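Local coordinates for protein trans-4-hydroxy-L-proline dehydratase (Clostridioides difficile 70-100-2010, PDB 6VXC) that uses a glycyl radical to catalyse the anaerobic dehydration of trans-4-hydroxy-L-proline to (S)-1-pyrroline-5-carboxylate, opening the breakdown of this amino acid, at residues Asp85-Val90 / Trp335-Asn340; Leu481-Asp486 / Gly494-Asp499; Gly697-Gly702 / Gly803-Thr808. All coordinates share one frame; numbering follows the deposited sequence.

Interaction 1 of 3, residues Asp85-Val90 / Trp335-Asn340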
ATOM      1  N   ASP A  85     -17.031 -13.630  19.781  1.00 20.73           N
ATOM      2  CA  ASP A  85     -16.982 -14.893  20.500  1.00 21.27           C
ATOM      3  C   ASP A  85     -15.663 -15.620  20.250  1.00 20.83           C
ATOM      4  O   ASP A  85     -15.329 -15.952  19.110  1.00 22.38           O
ATOM      5  CB  ASP A  85     -18.164 -15.773  20.104  1.00 25.69           C
ATOM      6  CG  ASP A  85     -18.227 -17.046  20.914  1.00 32.87           C
ATOM      7  OD1 ASP A  85     -18.381 -16.944  22.152  1.00 40.85           O
ATOM      8  OD2 ASP A  85     -18.121 -18.141  20.325  1.00 37.22           O
ATOM      9  N   GLY A  86     -14.920 -15.871  21.321  1.00 20.76           N
ATOM     10  CA  GLY A  86     -13.672 -16.586  21.253  1.00 19.67           C
ATOM     11  C   GLY A  86     -12.437 -15.723  21.136  1.00 17.14           C
ATOM     12  O   GLY A  86     -11.327 -16.258  21.174  1.00 20.12           O
ATOM     13  N   GLU A  87     -12.584 -14.406  21.048  1.00 17.37           N
ATOM     14  CA  GLU A  87     -11.421 -13.555  20.864  1.00 15.22           C
ATOM     15  C   GLU A  87     -10.486 -13.611  22.061  1.00 14.63           C
ATOM     16  O   GLU A  87     -10.909 -13.763  23.207  1.00 15.67           O
ATOM     17  CB  GLU A  87     -11.839 -12.113  20.600  1.00 19.62           C
ATOM     18  CG  GLU A  87     -12.314 -11.912  19.179  1.00 16.08           C
ATOM     19  CD  GLU A  87     -12.596 -10.464  18.849  1.00 19.59           C
ATOM     20  OE1 GLU A  87     -12.942  -9.681  19.766  1.00 17.24           O
ATOM     21  OE2 GLU A  87     -12.458 -10.112  17.653  1.00 23.82           O
ATOM     22  N   LEU A  88      -9.198 -13.510  21.765  1.00 15.33           N
ATOM     23  CA  LEU A  88      -8.164 -13.186  22.731  1.00 16.84           C
ATOM     24  C   LEU A  88      -7.610 -11.782  22.545  1.00 17.04           C
ATOM     25  O   LEU A  88      -7.189 -11.165  23.523  1.00 17.47           O
ATOM     26  CB  LEU A  88      -7.016 -14.203  22.642  1.00 17.05           C
ATOM     27  CG  LEU A  88      -7.278 -15.664  23.053  1.00 16.60           C
ATOM     28  CD1 LEU A  88      -6.074 -16.557  22.775  1.00 16.19           C
ATOM     29  CD2 LEU A  88      -7.650 -15.753  24.529  1.00 18.83           C
ATOM     30  N   ILE A  89      -7.609 -11.272  21.311  1.00 19.08           N
ATOM     31  CA  ILE A  89      -7.249  -9.892  20.985  1.00 16.98           C
ATOM     32  C   ILE A  89      -8.521  -9.171  20.568  1.00 15.50           C
ATOM     33  O   ILE A  89      -9.246  -9.661  19.700  1.00 15.30           O
ATOM     34  CB  ILE A  89      -6.207  -9.838  19.849  1.00 18.06           C
ATOM     35  CG1 ILE A  89      -4.960 -10.631  20.223  1.00 15.81           C
ATOM     36  CG2 ILE A  89      -5.856  -8.370  19.480  1.00 16.17           C
ATOM     37  CD1 ILE A  89      -4.257 -10.110  21.455  1.00 14.20           C
ATOM     38  N   VAL A  90      -8.767  -7.983  21.134  1.00 18.07           N
ATOM     39  CA  VAL A  90     -10.031  -7.280  20.925  1.00 16.15           C
ATOM     40  C   VAL A  90      -9.787  -5.926  20.267  1.00 16.67           C
ATOM     41  O   VAL A  90      -8.714  -5.320  20.394  1.00 16.65           O
ATOM     42  CB  VAL A  90     -10.823  -7.088  22.241  1.00 17.26           C
ATOM     43  CG1 VAL A  90     -11.154  -8.439  22.887  1.00 15.32           C
ATOM     44  CG2 VAL A  90     -10.054  -6.182  23.184  1.00 12.35           C
ATOM     45  N   TRP A 335      -4.057 -12.286  12.939  1.00 10.57           N
ATOM     46  CA  TRP A 335      -4.311 -12.386  11.505  1.00 11.63           C
ATOM     47  C   TRP A 335      -5.784 -12.163  11.196  1.00 12.87           C
ATOM     48  O   TRP A 335      -6.136 -11.402  10.282  1.00 11.29           O
ATOM     49  CB  TRP A 335      -3.852 -13.756  10.984  1.00  9.65           C
ATOM     50  CG  TRP A 335      -2.574 -13.705  10.177  1.00  9.13           C
ATOM     51  CD1 TRP A 335      -2.397 -14.155   8.917  1.00  7.98           C
ATOM     52  CD2 TRP A 335      -1.319 -13.137  10.578  1.00  7.95           C
ATOM     53  NE1 TRP A 335      -1.114 -13.917   8.496  1.00  7.64           N
ATOM     54  CE2 TRP A 335      -0.428 -13.296   9.499  1.00  8.92           C
ATOM     55  CE3 TRP A 335      -0.856 -12.532  11.749  1.00  8.85           C
ATOM     56  CZ2 TRP A 335       0.894 -12.870   9.550  1.00 10.44           C
ATOM     57  CZ3 TRP A 335       0.464 -12.095  11.799  1.00 10.73           C
ATOM     58  CH2 TRP A 335       1.323 -12.271  10.710  1.00  8.14           C
ATOM     59  N   VAL A 336      -6.663 -12.806  11.970  1.00 11.49           N
ATOM     60  CA  VAL A 336      -8.093 -12.635  11.755  1.00 11.43           C
ATOM     61  C   VAL A 336      -8.499 -11.181  11.978  1.00 12.05           C
ATOM     62  O   VAL A 336      -9.347 -10.649  11.257  1.00 13.27           O
ATOM     63  CB  VAL A 336      -8.892 -13.591  12.663  1.00 12.77           C
ATOM     64  CG1 VAL A 336     -10.363 -13.229  12.629  1.00 10.78           C
ATOM     65  CG2 VAL A 336      -8.659 -15.059  12.261  1.00  9.79           C
ATOM     66  N   LYS A 337      -7.910 -10.515  12.980  1.00 14.22           N
ATOM     67  CA  LYS A 337      -8.268  -9.116  13.233  1.00 12.14           C
ATOM     68  C   LYS A 337      -7.971  -8.237  12.020  1.00 14.21           C
ATOM     69  O   LYS A 337      -8.798  -7.406  11.631  1.00 14.64           O
ATOM     70  CB  LYS A 337      -7.557  -8.569  14.467  1.00 10.00           C
ATOM     71  CG  LYS A 337      -7.880  -9.277  15.772  1.00 14.59           C
ATOM     72  CD  LYS A 337      -9.395  -9.294  16.083  1.00 18.90           C
ATOM     73  CE  LYS A 337     -10.041  -7.934  16.133  1.00 16.88           C
ATOM     74  NZ  LYS A 337     -11.517  -7.979  16.452  1.00 15.87           N
ATOM     75  N   PHE A 338      -6.790  -8.403  11.418  1.00 12.17           N
ATOM     76  CA  PHE A 338      -6.502  -7.707  10.165  1.00 12.38           C
ATOM     77  C   PHE A 338      -7.579  -8.002   9.120  1.00 13.07           C
ATOM     78  O   PHE A 338      -8.085  -7.093   8.451  1.00 14.63           O
ATOM     79  CB  PHE A 338      -5.137  -8.127   9.616  1.00  9.83           C
ATOM     80  CG  PHE A 338      -3.953  -7.486  10.286  1.00  9.76           C
ATOM     81  CD1 PHE A 338      -3.600  -6.176  10.014  1.00  9.36           C
ATOM     82  CD2 PHE A 338      -3.134  -8.236  11.136  1.00  9.26           C
ATOM     83  CE1 PHE A 338      -2.483  -5.609  10.598  1.00  9.31           C
ATOM     84  CE2 PHE A 338      -2.027  -7.678  11.727  1.00  9.60           C
ATOM     85  CZ  PHE A 338      -1.693  -6.364  11.461  1.00 10.18           C
ATOM     86  N   ASN A 339      -7.935  -9.280   8.960  1.00 11.90           N
ATOM     87  CA  ASN A 339      -8.888  -9.678   7.932  1.00 12.94           C
ATOM     88  C   ASN A 339     -10.296  -9.169   8.199  1.00 11.95           C
ATOM     89  O   ASN A 339     -11.119  -9.179   7.279  1.00 14.57           O
ATOM     90  CB  ASN A 339      -8.922 -11.206   7.777  1.00 11.11           C
ATOM     91  CG  ASN A 339      -9.556 -11.640   6.458  1.00 13.26           C
ATOM     92  OD1 ASN A 339      -9.007 -11.391   5.383  1.00 14.98           O
ATOM     93  ND2 ASN A 339     -10.689 -12.318   6.537  1.00 13.04           N
ATOM     94  N   ASN A 340     -10.590  -8.740   9.427  1.00 11.92           N
ATOM     95  CA  ASN A 340     -11.869  -8.125   9.755  1.00 14.15           C
ATOM     96  C   ASN A 340     -11.966  -6.644   9.372  1.00 13.71           C
ATOM     97  O   ASN A 340     -13.066  -6.094   9.471  1.00 14.47           O
ATOM     98  CB  ASN A 340     -12.154  -8.251  11.268  1.00 12.12           C
ATOM     99  CG  ASN A 340     -12.582  -9.658  11.678  1.00 14.69           C
ATOM    100  OD1 ASN A 340     -12.791 -10.522  10.839  1.00 16.24           O
ATOM    101  ND2 ASN A 340     -12.735  -9.874  12.976  1.00 16.13           N
TER
HETATM  102  O   HOH W   1     -13.154  -6.974  19.075  1.00 16.78           O
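K337 and E87 form a buried salt bridge that joins helix 324-339 of the PFL-type fold to the loop between helix 64-78 and strand 99-101. The ammonium NZ of K337 lies 2.6 Å from OE2 of E87, which it meets on the syn side, 26° out of the carboxylate plane. The two side chains cross at about a right angle. K337 is bent at both chi2 and chi3, near -56°, and this double bend swings its methylenes past the loop backbone before NZ reaches the acid. E87, by contrast, runs extended beyond CG and carries its carboxylate up to the ammonium group.

On the way, the lysine packs against I89: its CD sits 3.6 Å from the carbonyl O of I89, and its CG is 4.3 Å from the methyl CG2. A long flexible stem with a charged end suits this place, since its methylenes run past the I89 carbonyl and brush the CG2 methyl while the charged end reaches the acids. NZ also makes a salt bridge with E92, its strongest polar partner, and N84 donates to OE2 of E87, so each buried charge has more than one partner. W284 of helix 276-293 also touches the lysine. A water completes the link, donating to OE1 of E87 at 2.8 Å and accepting a weak bond from NZ of K337 at 3.3 Å.

Interaction 2 of 3, residues Leu481-Asp486 / Gly494-Asp499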
ATOM      1  N   LEU A 481       3.729  11.556 -29.235  1.00 15.55           N
ATOM      2  CA  LEU A 481       3.457  11.173 -30.614  1.00 15.50           C
ATOM      3  C   LEU A 481       2.291  11.941 -31.227  1.00 16.66           C
ATOM      4  O   LEU A 481       2.077  11.836 -32.434  1.00 15.43           O
ATOM      5  CB  LEU A 481       3.211   9.663 -30.704  1.00 13.26           C
ATOM      6  CG  LEU A 481       4.407   8.785 -30.306  1.00 13.88           C
ATOM      7  CD1 LEU A 481       4.045   7.313 -30.330  1.00 16.88           C
ATOM      8  CD2 LEU A 481       5.580   9.043 -31.212  1.00 15.25           C
ATOM      9  N   ASN A 482       1.538  12.701 -30.426  1.00 17.21           N
ATOM     10  CA  ASN A 482       0.403  13.491 -30.888  1.00 16.89           C
ATOM     11  C   ASN A 482       0.587  14.984 -30.608  1.00 16.64           C
ATOM     12  O   ASN A 482      -0.390  15.732 -30.613  1.00 16.54           O
ATOM     13  CB  ASN A 482      -0.886  12.977 -30.244  1.00 15.64           C
ATOM     14  CG  ASN A 482      -1.362  11.652 -30.848  1.00 20.09           C
ATOM     15  OD1 ASN A 482      -2.106  11.641 -31.823  1.00 20.61           O
ATOM     16  ND2 ASN A 482      -0.918  10.535 -30.275  1.00 16.27           N
ATOM     17  N   ASN A 483       1.823  15.430 -30.377  1.00 14.84           N
ATOM     18  CA  ASN A 483       2.130  16.850 -30.201  1.00 15.92           C
ATOM     19  C   ASN A 483       1.320  17.450 -29.055  1.00 17.12           C
ATOM     20  O   ASN A 483       0.795  18.561 -29.149  1.00 17.46           O
ATOM     21  CB  ASN A 483       1.902  17.607 -31.514  1.00 17.72           C
ATOM     22  CG  ASN A 483       2.590  18.960 -31.564  1.00 19.33           C
ATOM     23  OD1 ASN A 483       3.530  19.244 -30.821  1.00 17.48           O
ATOM     24  ND2 ASN A 483       2.167  19.778 -32.517  1.00 19.49           N
ATOM     25  N   GLY A 484       1.208  16.701 -27.964  1.00 15.55           N
ATOM     26  CA  GLY A 484       0.517  17.153 -26.778  1.00 14.02           C
ATOM     27  C   GLY A 484      -0.964  16.879 -26.776  1.00 15.37           C
ATOM     28  O   GLY A 484      -1.617  17.085 -25.750  1.00 15.36           O
ATOM     29  N   TYR A 485      -1.514  16.442 -27.897  1.00 16.26           N
ATOM     30  CA  TYR A 485      -2.932  16.153 -28.007  1.00 16.03           C
ATOM     31  C   TYR A 485      -3.199  14.736 -27.521  1.00 16.63           C
ATOM     32  O   TYR A 485      -2.434  13.816 -27.809  1.00 17.41           O
ATOM     33  CB  TYR A 485      -3.376  16.327 -29.461  1.00 17.41           C
ATOM     34  CG  TYR A 485      -4.834  16.093 -29.747  1.00 17.96           C
ATOM     35  CD1 TYR A 485      -5.789  17.039 -29.396  1.00 20.42           C
ATOM     36  CD2 TYR A 485      -5.256  14.958 -30.419  1.00 19.93           C
ATOM     37  CE1 TYR A 485      -7.119  16.845 -29.681  1.00 19.72           C
ATOM     38  CE2 TYR A 485      -6.586  14.759 -30.712  1.00 22.69           C
ATOM     39  CZ  TYR A 485      -7.506  15.707 -30.340  1.00 22.17           C
ATOM     40  OH  TYR A 485      -8.827  15.514 -30.627  1.00 34.78           O
ATOM     41  N   ASP A 486      -4.271  14.571 -26.768  1.00 16.21           N
ATOM     42  CA  ASP A 486      -4.663  13.256 -26.289  1.00 20.15           C
ATOM     43  C   ASP A 486      -5.710  12.674 -27.232  1.00 19.44           C
ATOM     44  O   ASP A 486      -6.837  13.181 -27.273  1.00 20.84           O
ATOM     45  CB  ASP A 486      -5.203  13.359 -24.864  1.00 15.36           C
ATOM     46  CG  ASP A 486      -5.789  12.067 -24.357  1.00 15.97           C
ATOM     47  OD1 ASP A 486      -5.526  11.019 -24.963  1.00 16.99           O
ATOM     48  OD2 ASP A 486      -6.531  12.121 -23.351  1.00 19.20           O
ATOM     49  N   GLY A 494      -1.042  17.895 -23.077  1.00 16.09           N
ATOM     50  CA  GLY A 494       0.364  18.204 -22.939  1.00 16.98           C
ATOM     51  C   GLY A 494       0.764  19.481 -23.653  1.00 17.02           C
ATOM     52  O   GLY A 494      -0.059  20.366 -23.907  1.00 18.74           O
ATOM     53  N   ILE A 495       2.055  19.583 -23.966  1.00 18.15           N
ATOM     54  CA  ILE A 495       2.623  20.753 -24.632  1.00 15.97           C
ATOM     55  C   ILE A 495       2.968  20.393 -26.078  1.00 18.18           C
ATOM     56  O   ILE A 495       2.988  19.228 -26.459  1.00 17.23           O
ATOM     57  CB  ILE A 495       3.862  21.295 -23.896  1.00 15.92           C
ATOM     58  CG1 ILE A 495       4.872  20.174 -23.634  1.00 18.68           C
ATOM     59  CG2 ILE A 495       3.447  21.936 -22.581  1.00 18.63           C
ATOM     60  CD1 ILE A 495       6.226  20.642 -23.141  1.00 14.02           C
ATOM     61  N   GLU A 496       3.256  21.419 -26.885  1.00 18.38           N
ATOM     62  CA  GLU A 496       3.598  21.227 -28.302  1.00 24.52           C
ATOM     63  C   GLU A 496       5.089  20.958 -28.440  1.00 21.91           C
ATOM     64  O   GLU A 496       5.893  21.877 -28.526  1.00 26.18           O
ATOM     65  CB  GLU A 496       3.196  22.439 -29.134  1.00 21.36           C
ATOM     66  CG  GLU A 496       1.704  22.577 -29.360  1.00 29.68           C
ATOM     67  CD  GLU A 496       1.335  23.809 -30.197  1.00 42.91           C
ATOM     68  OE1 GLU A 496       2.219  24.362 -30.895  1.00 40.82           O
ATOM     69  OE2 GLU A 496       0.152  24.214 -30.148  1.00 46.89           O
ATOM     70  N   THR A 497       5.469  19.686 -28.483  1.00 16.79           N
ATOM     71  CA  THR A 497       6.876  19.344 -28.663  1.00 17.31           C
ATOM     72  C   THR A 497       7.253  19.104 -30.124  1.00 16.31           C
ATOM     73  O   THR A 497       8.425  18.852 -30.415  1.00 20.15           O
ATOM     74  CB  THR A 497       7.250  18.125 -27.800  1.00 17.84           C
ATOM     75  OG1 THR A 497       6.237  17.120 -27.897  1.00 16.53           O
ATOM     76  CG2 THR A 497       7.406  18.543 -26.342  1.00 16.42           C
ATOM     77  N   GLY A 498       6.303  19.184 -31.042  1.00 17.81           N
ATOM     78  CA  GLY A 498       6.590  19.061 -32.458  1.00 17.91           C
ATOM     79  C   GLY A 498       5.794  17.950 -33.105  1.00 19.28           C
ATOM     80  O   GLY A 498       5.328  17.029 -32.427  1.00 20.31           O
ATOM     81  N   ASP A 499       5.585  18.066 -34.405  1.00 23.13           N
ATOM     82  CA  ASP A 499       5.010  16.984 -35.197  1.00 21.72           C
ATOM     83  C   ASP A 499       6.017  15.846 -35.276  1.00 18.12           C
ATOM     84  O   ASP A 499       7.114  16.051 -35.801  1.00 19.02           O
ATOM     85  CB  ASP A 499       4.649  17.493 -36.599  1.00 22.73           C
ATOM     86  CG  ASP A 499       3.921  16.450 -37.431  1.00 24.51           C
ATOM     87  OD1 ASP A 499       4.242  15.247 -37.309  1.00 26.08           O
ATOM     88  OD2 ASP A 499       3.017  16.829 -38.198  1.00 30.27           O
TER
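The backbone of G484 pairs with that of G494, their CA atoms 4.0 Å apart, through a 2.9 Å bond from N of G494 to O of G484. It lies beside the small antiparallel hairpin of strands 485-486 and 491-492, where G484 also bonds the backbone of I493. The hairpin follows directly on a Schellman motif that ends helix 473-481, with N483, at positive phi, as its C-prime residue; N482 to Y485 form a type I' turn. Asparagine tolerates such a backbone well. Glycine suits the next position, both for its positive phi and for the close approach of the loop, CA of G484 lying 3.2 Å from O of I495 in a CA-H...O contact.

Among the side chains, N483 carries the contact. With its CG anti to the backbone N (chi1 -162°), the amide reaches across to the 494-499 loop, where OD1 accepts the N-H of G498 at 2.8 Å. The donor stands above the carbonyl plane, 45° out of it, and the N-H...O angle is 157°. G498 adopts a backbone shape that itself favours glycine. Beyond the amide, T497 directs OG1 to Q516 of helix 506-538, which also binds O of I495 and so ties the loop to that helix. OD1 of D499 makes a salt bridge with R501. E496 meets the asparagine through the base of its side chain, CB lying 3.6 Å from OD1 of N483.

Interaction 3 of 3, residues Gly697-Gly702 / Gly803-Thr808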
ATOM      1  N   GLY A 697       3.575 -11.167 -23.674  1.00 14.56           N
ATOM      2  CA  GLY A 697       4.283 -11.851 -24.727  1.00 15.08           C
ATOM      3  C   GLY A 697       5.681 -11.348 -25.002  1.00 16.97           C
ATOM      4  O   GLY A 697       6.305 -11.803 -25.962  1.00 17.95           O
ATOM      5  N   GLY A 698       6.205 -10.442 -24.181  1.00 17.27           N
ATOM      6  CA  GLY A 698       7.492  -9.840 -24.468  1.00 14.19           C
ATOM      7  C   GLY A 698       8.694 -10.708 -24.159  1.00 13.10           C
ATOM      8  O   GLY A 698       9.670 -10.713 -24.907  1.00 13.97           O
ATOM      9  N   ASP A 699       8.644 -11.439 -23.057  1.00 11.91           N
ATOM     10  CA  ASP A 699       9.768 -12.239 -22.594  1.00 10.62           C
ATOM     11  C   ASP A 699       9.624 -13.659 -23.140  1.00 12.97           C
ATOM     12  O   ASP A 699       8.699 -14.380 -22.780  1.00 13.80           O
ATOM     13  CB  ASP A 699       9.829 -12.215 -21.070  1.00 11.69           C
ATOM     14  CG  ASP A 699       8.524 -12.668 -20.418  1.00 12.42           C
ATOM     15  OD1 ASP A 699       7.442 -12.199 -20.813  1.00 13.44           O
ATOM     16  OD2 ASP A 699       8.583 -13.480 -19.480  1.00 16.68           O
ATOM     17  N   THR A 700      10.536 -14.060 -24.012  1.00 11.96           N
ATOM     18  CA  THR A 700      10.469 -15.386 -24.615  1.00 13.79           C
ATOM     19  C   THR A 700      11.713 -16.207 -24.324  1.00 13.54           C
ATOM     20  O   THR A 700      11.964 -17.202 -25.004  1.00 17.33           O
ATOM     21  CB  THR A 700      10.268 -15.287 -26.129  1.00 17.34           C
ATOM     22  OG1 THR A 700      11.302 -14.466 -26.697  1.00 18.53           O
ATOM     23  CG2 THR A 700       8.884 -14.727 -26.457  1.00 14.90           C
ATOM     24  N   ASN A 701      12.503 -15.804 -23.340  1.00 12.53           N
ATOM     25  CA  ASN A 701      13.775 -16.454 -23.084  1.00 13.84           C
ATOM     26  C   ASN A 701      13.902 -16.992 -21.661  1.00 12.98           C
ATOM     27  O   ASN A 701      15.006 -17.328 -21.235  1.00 14.22           O
ATOM     28  CB  ASN A 701      14.915 -15.486 -23.421  1.00 13.36           C
ATOM     29  CG  ASN A 701      15.147 -15.384 -24.929  1.00 17.52           C
ATOM     30  OD1 ASN A 701      15.840 -16.212 -25.498  1.00 16.86           O
ATOM     31  ND2 ASN A 701      14.551 -14.391 -25.570  1.00 15.48           N
ATOM     32  N   GLY A 702      12.801 -17.111 -20.932  1.00 12.94           N
ATOM     33  CA  GLY A 702      12.816 -17.726 -19.623  1.00 13.70           C
ATOM     34  C   GLY A 702      13.008 -16.733 -18.492  1.00 12.98           C
ATOM     35  O   GLY A 702      13.336 -15.565 -18.715  1.00 14.87           O
ATOM     36  N   GLY A 803      -2.758 -13.665 -18.915  1.00 14.20           N
ATOM     37  CA  GLY A 803      -1.836 -13.416 -20.002  1.00 14.10           C
ATOM     38  C   GLY A 803      -0.388 -13.288 -19.597  1.00 15.95           C
ATOM     39  O   GLY A 803       0.477 -13.246 -20.477  1.00 16.81           O
ATOM     40  N   ARG A 804      -0.094 -13.255 -18.296  1.00 14.19           N
ATOM     41  CA  ARG A 804       1.296 -13.161 -17.869  1.00 14.93           C
ATOM     42  C   ARG A 804       2.050 -14.422 -18.291  1.00 13.93           C
ATOM     43  O   ARG A 804       1.475 -15.500 -18.418  1.00 16.95           O
ATOM     44  CB  ARG A 804       1.389 -12.936 -16.355  1.00 13.84           C
ATOM     45  CG  ARG A 804       0.782 -11.617 -15.885  1.00 12.18           C
ATOM     46  CD  ARG A 804       0.818 -11.481 -14.366  1.00 12.95           C
ATOM     47  NE  ARG A 804       0.080 -10.317 -13.876  1.00 11.64           N
ATOM     48  CZ  ARG A 804      -0.088 -10.031 -12.585  1.00 13.38           C
ATOM     49  NH1 ARG A 804       0.430 -10.819 -11.644  1.00 12.43           N
ATOM     50  NH2 ARG A 804      -0.772  -8.955 -12.230  1.00 12.31           N
ATOM     51  N   THR A 805       3.341 -14.268 -18.563  1.00 16.05           N
ATOM     52  CA  THR A 805       4.117 -15.357 -19.151  1.00 15.42           C
ATOM     53  C   THR A 805       4.227 -16.537 -18.193  1.00 14.79           C
ATOM     54  O   THR A 805       4.595 -16.371 -17.033  1.00 12.20           O
ATOM     55  CB  THR A 805       5.497 -14.850 -19.540  1.00 12.62           C
ATOM     56  OG1 THR A 805       5.337 -13.702 -20.379  1.00 16.81           O
ATOM     57  CG2 THR A 805       6.269 -15.936 -20.315  1.00 16.02           C
ATOM     58  N   GLU A 806       3.890 -17.733 -18.672  1.00 16.33           N
ATOM     59  CA  GLU A 806       4.032 -18.923 -17.836  1.00 15.68           C
ATOM     60  C   GLU A 806       5.472 -19.415 -17.967  1.00 13.56           C
ATOM     61  O   GLU A 806       5.862 -19.940 -19.007  1.00 16.03           O
ATOM     62  CB  GLU A 806       3.014 -19.998 -18.218  1.00 17.48           C
ATOM     63  CG  GLU A 806       2.980 -21.193 -17.237  1.00 18.40           C
ATOM     64  CD  GLU A 806       1.871 -22.213 -17.541  1.00 23.92           C
ATOM     65  OE1 GLU A 806       0.884 -22.306 -16.774  1.00 26.35           O
ATOM     66  OE2 GLU A 806       1.999 -22.929 -18.545  1.00 27.88           O
ATOM     67  N   GLN A 807       6.282 -19.200 -16.934  1.00 14.03           N
ATOM     68  CA  GLN A 807       7.701 -19.515 -17.030  1.00 15.43           C
ATOM     69  C   GLN A 807       7.968 -20.988 -16.734  1.00 15.64           C
ATOM     70  O   GLN A 807       7.237 -21.639 -15.987  1.00 16.21           O
ATOM     71  CB  GLN A 807       8.523 -18.650 -16.073  1.00 15.07           C
ATOM     72  CG  GLN A 807       8.324 -17.142 -16.271  1.00 14.17           C
ATOM     73  CD  GLN A 807       9.039 -16.587 -17.499  1.00 11.38           C
ATOM     74  OE1 GLN A 807       9.234 -17.283 -18.509  1.00 15.07           O
ATOM     75  NE2 GLN A 807       9.434 -15.328 -17.416  1.00 12.20           N
ATOM     76  N   THR A 808       9.032 -21.502 -17.327  1.00 15.91           N
ATOM     77  CA  THR A 808       9.586 -22.797 -16.965  1.00 17.59           C
ATOM     78  C   THR A 808      11.049 -22.635 -16.570  1.00 23.12           C
ATOM     79  O   THR A 808      11.719 -21.679 -16.966  1.00 22.72           O
ATOM     80  CB  THR A 808       9.462 -23.802 -18.123  1.00 18.52           C
ATOM     81  OG1 THR A 808      10.207 -23.325 -19.238  1.00 22.78           O
ATOM     82  CG2 THR A 808       8.022 -23.983 -18.548  1.00 18.09           C
TER
HETATM   83  O   HOH W   2       3.056 -12.309 -20.985  1.00 18.59           O
HETATM   84  O   HOH W   3      10.075 -16.377 -21.126  1.00 17.15           O
HETATM   85  O   HOH W   4       5.853 -14.137 -23.211  1.00 21.01           O
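D699, T805 and Q807 bury the most surface here, and the aspartate's two oxygens face the other two, OD1 toward T805 and OD2 toward Q807. Its carboxylate meets T805 from the opposite direction: the hydroxyl OG1 donates to OD1 of D699 at 2.6 Å, on the syn side and 23° out of the carboxylate plane. The chi1 of D699, 55°, sets CG between the backbone N and carbonyl carbon, turning the acid toward the C-terminal tail. Threonine suits the partner position through its short hydroxyl, which donates to the acid and accepts from two waters; its CG2 lies 3.5 Å from OD2 of D699.

One of those waters bridges to N of G697 and O of G803, the other to O of D699. Q807 bends at chi2, bringing its amide over with its plane 85° from the carboxylate. NE2 lies 2.9 Å from OD2 of D699 and donates to OE1 of Q725. At the other end of the amide, OE1 accepts from a water 2.9 Å away that also takes the N-H of G702, the N-cap residue of helix 703-711. P703 and V706 of that helix pack against the glutamine.

Backbone bonds of Q807 to R726 and A728 fix the tail beside strand 724-726. The arrangement is a water-mediated contact of the C-terminal tail with the N-cap of helix 703-711, within the glycine radical domain of a glycyl radical enzyme.

The three contacts are far apart and touch nowhere. Interactions 1 and 2 lie on opposite sides of the chain's centre, about 54 Å between their centres, although all four of their segments belong to the PFL-like part of the chain. Interaction 3 falls in the glycine radical domain, its centre about 40 Å from that of interaction 1 and about 34 Å from that of interaction 2; its nearest atoms come within about 18 Å of interaction 2. Along the chain they follow in series. Interaction 1 is buried, interaction 3 partly so, and interaction 2 is at the surface. All lie away from the probable radical cysteine C454, the probable proton acceptor E456 and G785, which carries the radical in the activated enzyme.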